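Local coordinates for protein kallistatin (Homo sapiens, PDB 6F4V) that inhibits tissue kallikrein as a secreted serpin, forming a stable equimolar complex with the enzyme and being cleaved at its reactive site, at residues A[17-22]-A[288-293]; A[130-135]-A[153-158]; A[139-142]-A[148-151]; A[217-222]-A[257-262]; A[231-236]-A[241-246]. One frame throughout, in Å; residues are numbered along the deposited sequence.

Contact 1: A[17-22]-A[288-293]; sequences YYLIAS and PRLGFT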
# COMPACT_ATOMS: atom_id res chain seq x y z
N TYR A 17 5.55 -7.56 1.78
CA TYR A 17 4.51 -8.53 2.17
C TYR A 17 5.19 -9.78 2.75
O TYR A 17 4.81 -10.29 3.81
CB TYR A 17 3.59 -8.88 1.00
CG TYR A 17 2.54 -9.85 1.46
CD1 TYR A 17 1.41 -9.41 2.09
CD2 TYR A 17 2.78 -11.21 1.44
CE1 TYR A 17 0.49 -10.31 2.64
CE2 TYR A 17 1.91 -12.14 2.01
CZ TYR A 17 0.76 -11.69 2.60
OH TYR A 17 -0.11 -12.62 3.19
N TYR A 18 6.14 -10.31 2.01
CA TYR A 18 6.76 -11.58 2.42
C TYR A 18 7.40 -11.48 3.81
O TYR A 18 7.27 -12.39 4.62
CB TYR A 18 7.79 -12.02 1.42
CG TYR A 18 8.36 -13.39 1.74
CD1 TYR A 18 7.70 -14.54 1.30
CD2 TYR A 18 9.52 -13.53 2.48
CE1 TYR A 18 8.21 -15.81 1.58
CE2 TYR A 18 10.05 -14.81 2.77
CZ TYR A 18 9.38 -15.93 2.31
OH TYR A 18 9.85 -17.22 2.56
N LEU A 19 8.07 -10.37 4.07
CA LEU A 19 8.73 -10.13 5.37
C LEU A 19 7.68 -10.10 6.49
O LEU A 19 7.82 -10.80 7.50
CB LEU A 19 9.54 -8.83 5.34
CG LEU A 19 10.25 -8.41 6.66
CD1 LEU A 19 11.33 -7.39 6.42
CD2 LEU A 19 9.32 -7.77 7.66
N ILE A 20 6.59 -9.36 6.29
CA ILE A 20 5.54 -9.26 7.31
C ILE A 20 4.90 -10.61 7.55
O ILE A 20 4.70 -11.03 8.70
CB ILE A 20 4.40 -8.27 6.92
CG1 ILE A 20 4.95 -6.87 6.62
CG2 ILE A 20 3.34 -8.18 8.03
CD1 ILE A 20 5.73 -6.23 7.73
N ALA A 21 4.56 -11.29 6.48
CA ALA A 21 3.87 -12.58 6.56
C ALA A 21 4.73 -13.64 7.23
O ALA A 21 4.22 -14.53 7.91
CB ALA A 21 3.46 -13.06 5.19
N SER A 22 6.03 -13.57 7.00
CA SER A 22 6.93 -14.56 7.58
C SER A 22 7.29 -14.20 9.03
O SER A 22 7.45 -15.12 9.85
CB SER A 22 8.10 -14.78 6.63
OG SER A 22 8.90 -13.69 6.66
N PRO A 288 15.09 -1.86 7.78
CA PRO A 288 16.48 -2.31 7.75
C PRO A 288 16.67 -3.74 7.23
O PRO A 288 17.75 -4.07 6.73
CB PRO A 288 16.91 -2.21 9.23
CG PRO A 288 16.08 -1.09 9.75
CD PRO A 288 14.73 -1.30 9.09
N ARG A 289 15.64 -4.58 7.35
CA ARG A 289 15.69 -5.93 6.80
C ARG A 289 15.27 -6.05 5.34
O ARG A 289 15.28 -7.16 4.81
CB ARG A 289 14.89 -6.88 7.68
CG ARG A 289 15.53 -7.01 9.04
CD ARG A 289 14.83 -8.02 9.94
NE ARG A 289 13.41 -7.76 10.18
CZ ARG A 289 12.92 -6.74 10.91
NH1 ARG A 289 13.72 -5.83 11.46
NH2 ARG A 289 11.62 -6.62 11.06
N LEU A 290 14.95 -4.93 4.67
CA LEU A 290 14.62 -4.90 3.25
C LEU A 290 15.56 -4.02 2.45
O LEU A 290 15.19 -3.54 1.38
CB LEU A 290 13.18 -4.42 3.06
CG LEU A 290 12.10 -5.32 3.61
CD1 LEU A 290 10.72 -4.70 3.50
CD2 LEU A 290 12.13 -6.67 2.92
N GLY A 291 16.78 -3.80 2.95
CA GLY A 291 17.80 -3.05 2.23
C GLY A 291 18.07 -1.63 2.73
O GLY A 291 18.87 -0.92 2.10
N PHE A 292 17.44 -1.22 3.82
CA PHE A 292 17.53 0.17 4.26
C PHE A 292 18.41 0.34 5.51
O PHE A 292 18.20 1.26 6.29
CB PHE A 292 16.13 0.75 4.50
CG PHE A 292 15.27 0.76 3.25
CD1 PHE A 292 14.62 -0.39 2.84
CD2 PHE A 292 15.18 1.89 2.47
CE1 PHE A 292 13.83 -0.40 1.70
CE2 PHE A 292 14.39 1.89 1.32
CZ PHE A 292 13.71 0.76 0.95
N THR A 293 19.41 -0.52 5.68
CA THR A 293 20.31 -0.37 6.84
C THR A 293 21.03 0.97 6.84
O THR A 293 21.13 1.60 7.90
CB THR A 293 21.33 -1.51 6.91
OG1 THR A 293 22.00 -1.60 5.64
CG2 THR A 293 20.64 -2.78 7.23
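Arg-289 meets helix 6-23 first, through the root of its side chain: CB lies 3.8 Å from Leu-19 CD1, a methyl that reaches out from the helix. With chi1 at 177° Leu-19 extends its isobutyl group away from its own backbone N, across to residues 288-293. Beyond CG the arginine chain bends at chi3 (-58°), and its guanidinium meets Leu-19 CD2 at a slant. The polar end is occupied beyond the apolar patch, NE in a salt bridge with Glu-23 OE2 and NH1 bonded to Gln-285 O. In the serpin fold this is where the long N-terminal helix 6-23 packs on the loop that leaves helix 283-286 on the way to strand 312-324. Leu-290 carries the closest approach, its CG 3.6 Å from Leu-19 CD1. Both Leu-290 methyls straddle that same atom, CD2 at 3.7 Å and CD1 at 4.0 Å from Leu-19 CD1, while CD2 also touches Leu-19 CB. Leu-19 CD1 thus sits in the fork of Leu-290, which further packs on Phe-16. Farther along, Phe-292 packs on Phe-12 of helix 6-23.

Contact 2: A[130-135]-A[153-158]; sequences VGTIQL and SELKKD
Ile-133 lies over the root of Leu-155, with CD1 3.6 Å from Leu-155 CB and CG1 3.7 Å from the same atom. The two chains slide past each other in opposite directions, so the isoleucine arm runs back along the leucine toward its backbone; CD1 comes within 4.0 Å of Leu-155 N and also brushes the Glu-154 carbonyl carbon. At the other end Leu-155 CD2 lies 3.9 Å from Ile-133 CG1 and then reaches one residue back along the helix, 3.7 Å from Thr-132 CG2. Helix 129-143 is helix F of the serpin fold, lying across the large central sheet, and residues 153-158 belong to the connection that returns from it to strand 159-172. Here that connection passes beside the first turns of the helix. Thr-132 crosses Leu-155 at about a right angle and divides its branches by character. CG2, anti to the backbone N, takes the apolar contact, whereas OG1 (chi1 -66°) sits beside that N and hydrogen-bonds with Thr-124 OG1 and Asp-128 O. Phe-126 packs on both Thr-132 and Leu-155 and widens the apolar patch. On the far side of the backbone Glu-154 points its CB away from the helix, its side chain reaching Lys-315 of strand 312-324.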
# COMPACT_ATOMS: atom_id res chain seq x y z
N VAL A 130 2.94 18.08 21.08
CA VAL A 130 1.50 17.77 21.07
C VAL A 130 0.79 18.44 19.88
O VAL A 130 0.03 17.79 19.14
CB VAL A 130 0.82 18.14 22.41
CG1 VAL A 130 -0.70 18.12 22.31
CG2 VAL A 130 1.29 17.18 23.50
N GLY A 131 1.03 19.74 19.71
CA GLY A 131 0.43 20.50 18.61
C GLY A 131 0.86 20.02 17.22
O GLY A 131 0.07 20.05 16.28
N THR A 132 2.11 19.59 17.10
CA THR A 132 2.65 19.18 15.80
C THR A 132 2.09 17.80 15.41
O THR A 132 1.70 17.61 14.28
CB THR A 132 4.20 19.19 15.80
OG1 THR A 132 4.67 20.54 15.95
CG2 THR A 132 4.77 18.64 14.47
N ILE A 133 2.06 16.87 16.36
CA ILE A 133 1.41 15.58 16.18
C ILE A 133 -0.04 15.76 15.73
O ILE A 133 -0.48 15.10 14.78
CB ILE A 133 1.51 14.69 17.44
CG1 ILE A 133 2.91 14.06 17.51
CG2 ILE A 133 0.47 13.56 17.43
CD1 ILE A 133 3.19 13.26 18.77
N GLN A 134 -0.78 16.65 16.41
CA GLN A 134 -2.18 16.91 16.03
C GLN A 134 -2.27 17.50 14.61
O GLN A 134 -3.12 17.07 13.82
CB GLN A 134 -2.86 17.83 17.06
CG GLN A 134 -4.39 17.85 16.97
CD GLN A 134 -5.01 19.08 17.63
OE1 GLN A 134 -4.46 20.18 17.58
NE2 GLN A 134 -6.18 18.90 18.23
N LEU A 135 -1.41 18.47 14.30
CA LEU A 135 -1.42 19.09 12.96
C LEU A 135 -1.19 18.05 11.84
O LEU A 135 -1.91 18.03 10.84
CB LEU A 135 -0.37 20.20 12.88
CG LEU A 135 -0.23 20.93 11.53
CD1 LEU A 135 -1.38 21.91 11.28
CD2 LEU A 135 1.12 21.64 11.43
N SER A 153 2.43 8.27 15.77
CA SER A 153 2.14 7.87 17.17
C SER A 153 3.21 8.28 18.19
O SER A 153 2.97 8.16 19.39
CB SER A 153 1.93 6.36 17.23
OG SER A 153 3.01 5.70 16.60
N GLU A 154 4.40 8.70 17.72
CA GLU A 154 5.48 9.28 18.55
C GLU A 154 6.14 10.37 17.75
O GLU A 154 6.21 10.28 16.51
CB GLU A 154 6.63 8.30 18.80
CG GLU A 154 6.30 6.95 19.38
CD GLU A 154 7.49 6.01 19.31
OE1 GLU A 154 7.25 4.78 19.16
OE2 GLU A 154 8.66 6.49 19.39
N LEU A 155 6.71 11.36 18.44
CA LEU A 155 7.48 12.41 17.81
C LEU A 155 8.50 12.94 18.82
O LEU A 155 8.11 13.42 19.88
CB LEU A 155 6.54 13.54 17.36
CG LEU A 155 7.15 14.64 16.50
CD1 LEU A 155 7.58 14.07 15.15
CD2 LEU A 155 6.15 15.78 16.32
N LYS A 156 9.79 12.82 18.51
CA LYS A 156 10.84 13.33 19.42
C LYS A 156 10.95 14.85 19.34
O LYS A 156 10.59 15.46 18.33
CB LYS A 156 12.18 12.68 19.11
CG LYS A 156 12.20 11.17 19.27
CD LYS A 156 13.62 10.62 19.25
CE LYS A 156 13.69 9.21 19.83
NZ LYS A 156 12.88 8.23 19.06
N LYS A 157 11.46 15.46 20.42
CA LYS A 157 11.55 16.93 20.49
C LYS A 157 12.62 17.52 19.58
O LYS A 157 12.58 18.70 19.27
CB LYS A 157 11.77 17.42 21.94
CG LYS A 157 10.56 17.23 22.87
CD LYS A 157 10.83 17.64 24.32
CE LYS A 157 11.27 19.09 24.49
NZ LYS A 157 10.40 20.07 23.76
N ASP A 158 13.57 16.69 19.14
CA ASP A 158 14.66 17.12 18.25
C ASP A 158 14.39 16.85 16.74
O ASP A 158 15.30 16.88 15.92
CB ASP A 158 15.98 16.45 18.68
CG ASP A 158 15.88 14.94 18.81
OD1 ASP A 158 14.75 14.40 18.75
OD2 ASP A 158 16.93 14.28 19.00

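Contact 3: A[139-142]-A[148-151]; sequences HVKK and IVDL
Val-140 and Ile-148 cross obliquely, branch against branch: Val-140 CG1 lies 3.8 Å from Ile-148 CG2 and 4.0 Å from Ile-148 CB. The second methyl of the valine serves a different neighbour. Val-140 CG2 meets Leu-151 CD2 at 3.9 Å, and these two side chains stand at about a right angle to each other. The valine torsion (chi1 172°) accounts for the split, since it sets CG1 anti to the backbone N and CG2 anti to the carbonyl carbon. Ile-148 and Leu-151 thus each receive a single methyl of the valine. All three are buried where helix 129-143, the serpin helix F, and its return chain face the central sheet. Val-140 and Leu-151 rest on Ala-334 and Ile-148 on Ala-332, both of strand 328-340, which lies between strands 159-172 and 312-324, as the reactive-centre loop does in relaxed serpins. Lys-141, partly exposed, behaves differently. Its backbone is drawn close to the returning chain: Lys-141 CA makes a C-H...O contact of 3.3 Å with Ile-148 O, bent to 129° at the hydrogen, and CB lies 3.6 Å from that oxygen. The side chain then runs extended beside Val-149, pointing the same way, until CE passes 4.0 Å from Val-149 CG2; only at chi4 (-49°) does it bend. The turn joining helix and return is tied by Thr-144 OG1, hydrogen-bonded to both Val-140 O and Ile-148 N, and Lys-319 NZ of strand 312-324 bonds to Val-149 O.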
# COMPACT_ATOMS: atom_id res chain seq x y z
N HIS A 139 -4.19 16.43 9.30
CA HIS A 139 -4.01 16.54 7.85
C HIS A 139 -4.18 15.19 7.16
O HIS A 139 -4.96 15.05 6.22
CB HIS A 139 -2.64 17.15 7.51
CG HIS A 139 -2.35 17.23 6.04
ND1 HIS A 139 -3.04 18.06 5.20
CD2 HIS A 139 -1.43 16.60 5.28
CE1 HIS A 139 -2.58 17.93 3.96
NE2 HIS A 139 -1.59 17.05 3.99
N VAL A 140 -3.50 14.17 7.68
CA VAL A 140 -3.61 12.83 7.12
C VAL A 140 -5.05 12.28 7.24
O VAL A 140 -5.59 11.69 6.28
CB VAL A 140 -2.57 11.87 7.76
CG1 VAL A 140 -2.81 10.43 7.33
CG2 VAL A 140 -1.15 12.33 7.40
N LYS A 141 -5.66 12.47 8.40
CA LYS A 141 -7.04 12.03 8.64
C LYS A 141 -8.00 12.68 7.65
O LYS A 141 -8.85 12.00 7.06
CB LYS A 141 -7.45 12.37 10.08
CG LYS A 141 -8.79 11.82 10.53
CD LYS A 141 -9.17 12.42 11.87
CE LYS A 141 -10.22 11.60 12.60
NZ LYS A 141 -11.38 11.23 11.73
N LYS A 142 -7.85 13.99 7.44
CA LYS A 142 -8.71 14.71 6.52
C LYS A 142 -8.53 14.18 5.09
O LYS A 142 -9.49 13.88 4.39
CB LYS A 142 -8.39 16.20 6.58
CG LYS A 142 -9.14 17.06 5.60
CD LYS A 142 -8.94 18.53 5.94
CE LYS A 142 -9.40 19.43 4.82
NZ LYS A 142 -10.81 19.12 4.42
N ILE A 148 -7.41 7.09 8.12
CA ILE A 148 -6.10 6.99 8.77
C ILE A 148 -5.98 8.02 9.89
O ILE A 148 -5.75 9.20 9.64
CB ILE A 148 -4.92 7.11 7.79
CG1 ILE A 148 -5.09 6.14 6.62
CG2 ILE A 148 -3.63 6.88 8.56
CD1 ILE A 148 -5.24 4.68 6.98
N VAL A 149 -6.11 7.51 11.11
CA VAL A 149 -6.11 8.28 12.36
C VAL A 149 -4.80 7.96 13.11
O VAL A 149 -4.34 6.81 13.15
CB VAL A 149 -7.34 7.86 13.23
CG1 VAL A 149 -7.54 8.79 14.43
CG2 VAL A 149 -8.63 7.89 12.39
N ASP A 150 -4.21 8.98 13.70
CA ASP A 150 -3.02 8.87 14.53
C ASP A 150 -1.84 8.21 13.79
O ASP A 150 -1.17 7.31 14.31
CB ASP A 150 -3.36 8.17 15.88
CG ASP A 150 -4.47 8.92 16.68
OD1 ASP A 150 -4.60 10.18 16.58
OD2 ASP A 150 -5.22 8.23 17.41
N LEU A 151 -1.59 8.66 12.57
CA LEU A 151 -0.49 8.11 11.79
C LEU A 151 0.82 8.20 12.58
O LEU A 151 1.53 7.20 12.76
CB LEU A 151 -0.31 8.83 10.46
CG LEU A 151 0.93 8.42 9.66
CD1 LEU A 151 0.90 6.93 9.32
CD2 LEU A 151 1.11 9.27 8.42

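Contact 4: A[217-222]-A[257-262]; sequences CSVLRM and NLLRKR
Leu-259 and Arg-221 form the tight part of this contact, sliding past each other in opposite directions. Leu-259 CD1 reaches toward the strand, 3.9 Å from Arg-221 CB, while the arginine reaches toward the helix end, its NH1 3.4 Å from Leu-259 CB. The same NH1 donates to Leu-259 O at 2.7 Å, a short but weak bond, with only 125° at the hydrogen; the oxygen sits at the guanidinium edge, near its plane. A bend at chi3 (79°) helps to turn the group that way. Packing is slacker at Val-219, whose CG1 stays 4.2 Å from Leu-259 CD1. Leu-210 and Phe-264 complete the packing round Leu-259. Outside lies the exposed face: Arg-260 turns its CB away from strand 217-223, and Leu-258 touches a bound sulfated glucopyranoside as part of the glycan pocket. The contact seats the end of helix 249-258 on the small antiparallel serpin sheet. The Leu-259 carbonyl, at the negative C-terminal end of the helix dipole, probably favours a cationic donor. Arg-221 NH2 forms a salt bridge with Asp-223 OD2, and Trp-208 makes a cation-pi contact with the same group; with several partners, the guanidinium is probably held firmly despite the crooked bond.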
# COMPACT_ATOMS: atom_id res chain seq x y z
N CYS A 217 -4.68 -23.16 -4.88
CA CYS A 217 -5.48 -21.96 -4.70
C CYS A 217 -6.39 -21.72 -5.88
O CYS A 217 -6.20 -22.30 -6.95
CB CYS A 217 -4.59 -20.72 -4.47
SG CYS A 217 -3.65 -20.15 -5.90
N SER A 218 -7.41 -20.89 -5.63
CA SER A 218 -8.18 -20.26 -6.68
C SER A 218 -7.92 -18.76 -6.68
O SER A 218 -7.53 -18.20 -5.68
CB SER A 218 -9.67 -20.54 -6.47
OG SER A 218 -9.95 -21.94 -6.52
N VAL A 219 -8.17 -18.11 -7.80
CA VAL A 219 -7.93 -16.69 -7.96
C VAL A 219 -9.15 -16.09 -8.66
O VAL A 219 -9.58 -16.59 -9.69
CB VAL A 219 -6.65 -16.43 -8.79
CG1 VAL A 219 -6.38 -14.93 -8.97
CG2 VAL A 219 -5.44 -17.12 -8.16
N LEU A 220 -9.68 -15.03 -8.07
CA LEU A 220 -10.79 -14.24 -8.61
C LEU A 220 -10.25 -12.87 -8.90
O LEU A 220 -9.58 -12.29 -8.04
CB LEU A 220 -11.89 -14.12 -7.53
CG LEU A 220 -13.03 -13.11 -7.80
CD1 LEU A 220 -13.82 -13.48 -9.05
CD2 LEU A 220 -13.96 -13.09 -6.61
N ARG A 221 -10.53 -12.32 -10.08
CA ARG A 221 -10.23 -10.91 -10.30
C ARG A 221 -11.56 -10.19 -10.48
O ARG A 221 -12.38 -10.60 -11.33
CB ARG A 221 -9.37 -10.73 -11.54
CG ARG A 221 -8.73 -9.36 -11.69
CD ARG A 221 -8.22 -9.17 -13.14
NE ARG A 221 -9.28 -8.81 -14.06
CZ ARG A 221 -9.71 -9.45 -15.17
NH1 ARG A 221 -9.18 -10.54 -15.64
NH2 ARG A 221 -10.74 -8.92 -15.85
N MET A 222 -11.80 -9.17 -9.65
CA MET A 222 -12.99 -8.34 -9.77
C MET A 222 -12.60 -6.95 -10.24
O MET A 222 -11.64 -6.33 -9.75
CB MET A 222 -13.75 -8.25 -8.45
CG MET A 222 -14.42 -9.54 -8.07
SD MET A 222 -15.31 -9.42 -6.51
CE MET A 222 -16.71 -8.44 -7.04
N ASN A 257 -2.57 -12.78 -16.71
CA ASN A 257 -2.58 -13.20 -18.12
C ASN A 257 -3.48 -14.41 -18.37
O ASN A 257 -4.19 -14.43 -19.40
CB ASN A 257 -1.16 -13.40 -18.65
CG ASN A 257 -0.43 -12.07 -18.80
OD1 ASN A 257 -1.08 -11.02 -18.97
ND2 ASN A 257 0.90 -12.10 -18.76
N LEU A 258 -3.55 -15.34 -17.42
CA LEU A 258 -4.51 -16.41 -17.51
C LEU A 258 -5.92 -15.84 -17.53
O LEU A 258 -6.76 -16.28 -18.35
CB LEU A 258 -4.38 -17.40 -16.35
CG LEU A 258 -3.10 -18.24 -16.42
CD1 LEU A 258 -2.86 -18.92 -15.09
CD2 LEU A 258 -3.20 -19.25 -17.58
N LEU A 259 -6.16 -14.82 -16.70
CA LEU A 259 -7.49 -14.22 -16.65
C LEU A 259 -7.75 -13.17 -17.74
O LEU A 259 -8.59 -12.31 -17.58
CB LEU A 259 -7.76 -13.65 -15.27
CG LEU A 259 -7.78 -14.72 -14.19
CD1 LEU A 259 -7.88 -14.08 -12.82
CD2 LEU A 259 -8.88 -15.76 -14.38
N ARG A 260 -7.01 -13.23 -18.83
CA ARG A 260 -7.33 -12.45 -20.03
C ARG A 260 -7.93 -13.34 -21.12
O ARG A 260 -8.17 -12.84 -22.23
CB ARG A 260 -6.07 -11.77 -20.56
CG ARG A 260 -5.60 -10.63 -19.68
CD ARG A 260 -4.27 -10.09 -20.14
NE ARG A 260 -4.37 -9.23 -21.32
CZ ARG A 260 -4.01 -9.55 -22.58
NH1 ARG A 260 -3.53 -10.76 -22.90
NH2 ARG A 260 -4.16 -8.67 -23.55
N LYS A 261 -8.14 -14.63 -20.83
CA LYS A 261 -8.67 -15.60 -21.80
C LYS A 261 -10.08 -15.88 -21.38
O LYS A 261 -10.33 -16.25 -20.23
CB LYS A 261 -7.90 -16.91 -21.78
CG LYS A 261 -6.43 -16.82 -22.18
CD LYS A 261 -6.24 -17.13 -23.66
CE LYS A 261 -4.79 -17.50 -23.99
NZ LYS A 261 -3.98 -16.29 -24.27
N ARG A 262 -11.00 -15.76 -22.34
CA ARG A 262 -12.41 -15.83 -22.04
C ARG A 262 -12.88 -17.17 -21.52
O ARG A 262 -13.89 -17.22 -20.86
CB ARG A 262 -13.27 -15.40 -23.26
CG ARG A 262 -14.34 -14.36 -22.92
CD ARG A 262 -15.74 -14.72 -23.42
NE ARG A 262 -15.77 -15.64 -24.59
CZ ARG A 262 -15.99 -15.32 -25.87
NH1 ARG A 262 -16.23 -14.07 -26.30
NH2 ARG A 262 -15.97 -16.30 -26.76

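Contact 5: A[231-236]-A[241-246]; sequences FFILPN and REIEEV
Ile-243 of the short helix 240-244 closes a tight strand-to-helix connection, packing on Pro-235 and Ile-233 of strand 228-235 in the small antiparallel sheet of the serpin fold. Apolar contact alone joins the segments. Ile-243 CG1, beside the backbone N (chi1 -58°), lies against the proline ring, 3.8 Å from Pro-235 CB and 3.9 Å from Pro-235 CG. The other branch, CG2, meets Ile-233 CG2 more loosely at 4.1 Å. Both pairs lie aslant; Pro-216 and Cys-217 also touch the isoleucine. Backbone pairing belongs to the strand: residues 231-233 form an antiparallel ladder with a strand of another protein chain, continuing the sheet, and Pro-235 O accepts a hydrogen bond from a basic side chain of that chain. Charge gathers within residues 241-246. Arg-241 spans Glu-244 and Glu-245 in a salt-bridge network, NH2 reaching Glu-245 OE2 at 3.0 Å by a weak, bent bond. The remaining oxygens bond to helix 6-23, Glu-244 OE2 to Tyr-17 OH and Glu-245 OE1 to Tyr-18 OH; Glu-244 OE2 also pairs with a basic side chain of the other chain. Straighter is Arg-241 NH1 to Glu-244 OE1, 3.1 Å with 158° at the hydrogen, NH1 approaching from above the carboxylate, 44° out of its plane.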
# COMPACT_ATOMS: atom_id res chain seq x y z
N PHE A 231 -7.42 -8.64 -7.11
CA PHE A 231 -7.30 -10.07 -7.04
C PHE A 231 -7.56 -10.54 -5.62
O PHE A 231 -6.89 -10.08 -4.67
CB PHE A 231 -5.91 -10.51 -7.48
CG PHE A 231 -5.54 -10.11 -8.87
CD1 PHE A 231 -5.12 -8.83 -9.14
CD2 PHE A 231 -5.63 -11.03 -9.91
CE1 PHE A 231 -4.79 -8.44 -10.43
CE2 PHE A 231 -5.28 -10.66 -11.21
CZ PHE A 231 -4.89 -9.36 -11.46
N PHE A 232 -8.52 -11.46 -5.48
CA PHE A 232 -8.76 -12.18 -4.28
C PHE A 232 -8.24 -13.61 -4.51
O PHE A 232 -8.76 -14.34 -5.37
CB PHE A 232 -10.25 -12.21 -3.92
CG PHE A 232 -10.83 -10.86 -3.51
CD1 PHE A 232 -10.43 -10.24 -2.34
CD2 PHE A 232 -11.78 -10.22 -4.29
CE1 PHE A 232 -11.00 -9.03 -1.95
CE2 PHE A 232 -12.33 -9.02 -3.91
CZ PHE A 232 -11.93 -8.42 -2.75
N ILE A 233 -7.21 -13.98 -3.75
CA ILE A 233 -6.53 -15.25 -3.90
C ILE A 233 -6.88 -16.09 -2.70
O ILE A 233 -6.69 -15.68 -1.55
CB ILE A 233 -5.02 -15.06 -4.01
CG1 ILE A 233 -4.73 -14.20 -5.25
CG2 ILE A 233 -4.32 -16.40 -4.13
CD1 ILE A 233 -3.67 -13.16 -5.01
N LEU A 234 -7.45 -17.25 -2.99
CA LEU A 234 -8.03 -18.12 -1.98
C LEU A 234 -7.24 -19.42 -1.89
O LEU A 234 -7.49 -20.33 -2.67
CB LEU A 234 -9.47 -18.41 -2.37
CG LEU A 234 -10.29 -19.22 -1.35
CD1 LEU A 234 -10.36 -18.52 -0.01
CD2 LEU A 234 -11.68 -19.47 -1.90
N PRO A 235 -6.27 -19.50 -0.95
CA PRO A 235 -5.55 -20.76 -0.80
C PRO A 235 -6.51 -21.83 -0.29
O PRO A 235 -7.48 -21.53 0.42
CB PRO A 235 -4.47 -20.43 0.23
CG PRO A 235 -4.33 -18.93 0.18
CD PRO A 235 -5.75 -18.50 -0.01
N ASN A 236 -6.27 -23.07 -0.69
CA ASN A 236 -7.01 -24.20 -0.13
C ASN A 236 -6.75 -24.19 1.39
O ASN A 236 -5.75 -23.63 1.87
CB ASN A 236 -6.54 -25.53 -0.74
CG ASN A 236 -6.77 -25.61 -2.23
OD1 ASN A 236 -7.53 -24.83 -2.83
ND2 ASN A 236 -6.13 -26.58 -2.85
N ARG A 241 0.53 -20.57 3.58
CA ARG A 241 1.98 -20.42 3.48
C ARG A 241 2.54 -20.83 2.13
O ARG A 241 3.47 -20.16 1.64
CB ARG A 241 2.76 -21.14 4.60
CG ARG A 241 2.91 -20.33 5.88
CD ARG A 241 3.58 -18.97 5.66
NE ARG A 241 4.98 -19.03 5.25
CZ ARG A 241 5.68 -18.01 4.75
NH1 ARG A 241 5.11 -16.82 4.54
NH2 ARG A 241 6.97 -18.18 4.45
N GLU A 242 2.00 -21.89 1.54
CA GLU A 242 2.47 -22.35 0.24
C GLU A 242 2.28 -21.30 -0.87
O GLU A 242 3.12 -21.12 -1.79
CB GLU A 242 1.76 -23.64 -0.19
CG GLU A 242 1.95 -24.79 0.81
CD GLU A 242 1.87 -26.17 0.18
OE1 GLU A 242 2.19 -27.14 0.92
OE2 GLU A 242 1.54 -26.32 -1.04
N ILE A 243 1.18 -20.57 -0.78
CA ILE A 243 0.92 -19.52 -1.75
C ILE A 243 1.80 -18.31 -1.48
O ILE A 243 2.37 -17.70 -2.41
CB ILE A 243 -0.57 -19.15 -1.75
CG1 ILE A 243 -1.45 -20.38 -2.08
CG2 ILE A 243 -0.82 -18.03 -2.72
CD1 ILE A 243 -1.08 -21.11 -3.34
N GLU A 244 1.97 -17.98 -0.20
CA GLU A 244 2.84 -16.85 0.16
C GLU A 244 4.28 -17.05 -0.34
O GLU A 244 4.93 -16.08 -0.77
CB GLU A 244 2.79 -16.60 1.67
CG GLU A 244 1.46 -16.03 2.14
CD GLU A 244 1.40 -15.78 3.64
OE1 GLU A 244 2.05 -16.50 4.40
OE2 GLU A 244 0.68 -14.87 4.09
N GLU A 245 4.76 -18.30 -0.34
CA GLU A 245 6.13 -18.63 -0.81
C GLU A 245 6.33 -18.33 -2.27
O GLU A 245 7.45 -18.14 -2.68
CB GLU A 245 6.52 -20.09 -0.59
CG GLU A 245 6.63 -20.52 0.85
CD GLU A 245 7.84 -20.00 1.60
OE1 GLU A 245 8.67 -19.20 1.10
OE2 GLU A 245 7.93 -20.45 2.75
N VAL A 246 5.25 -18.29 -3.05
CA VAL A 246 5.35 -18.03 -4.48
C VAL A 246 4.68 -16.71 -4.89
O VAL A 246 4.49 -16.46 -6.10
CB VAL A 246 4.79 -19.22 -5.31
CG1 VAL A 246 5.63 -20.48 -5.06
CG2 VAL A 246 3.32 -19.48 -5.05

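Contacts 3, 4 and 5 are buried, whereas contacts 1 and 2 keep an exposed margin. Contacts 2 and 3 share helix 129-143, with centres about 13 Å apart: the first joins its early turns to the return chain, the second its last turn to the same chain deeper against the large sheet. Contacts 4 and 5 meet through neighbouring strands 217-223 and 228-235 of the small sheet, on the opposite side of the chain's centre from 2 and 3. Contact 1 touches contact 5 through helix 6-23. All five rest mainly on aliphatic packing; among them contact 4 alone adds a hydrogen bond between its segments, weak as it is.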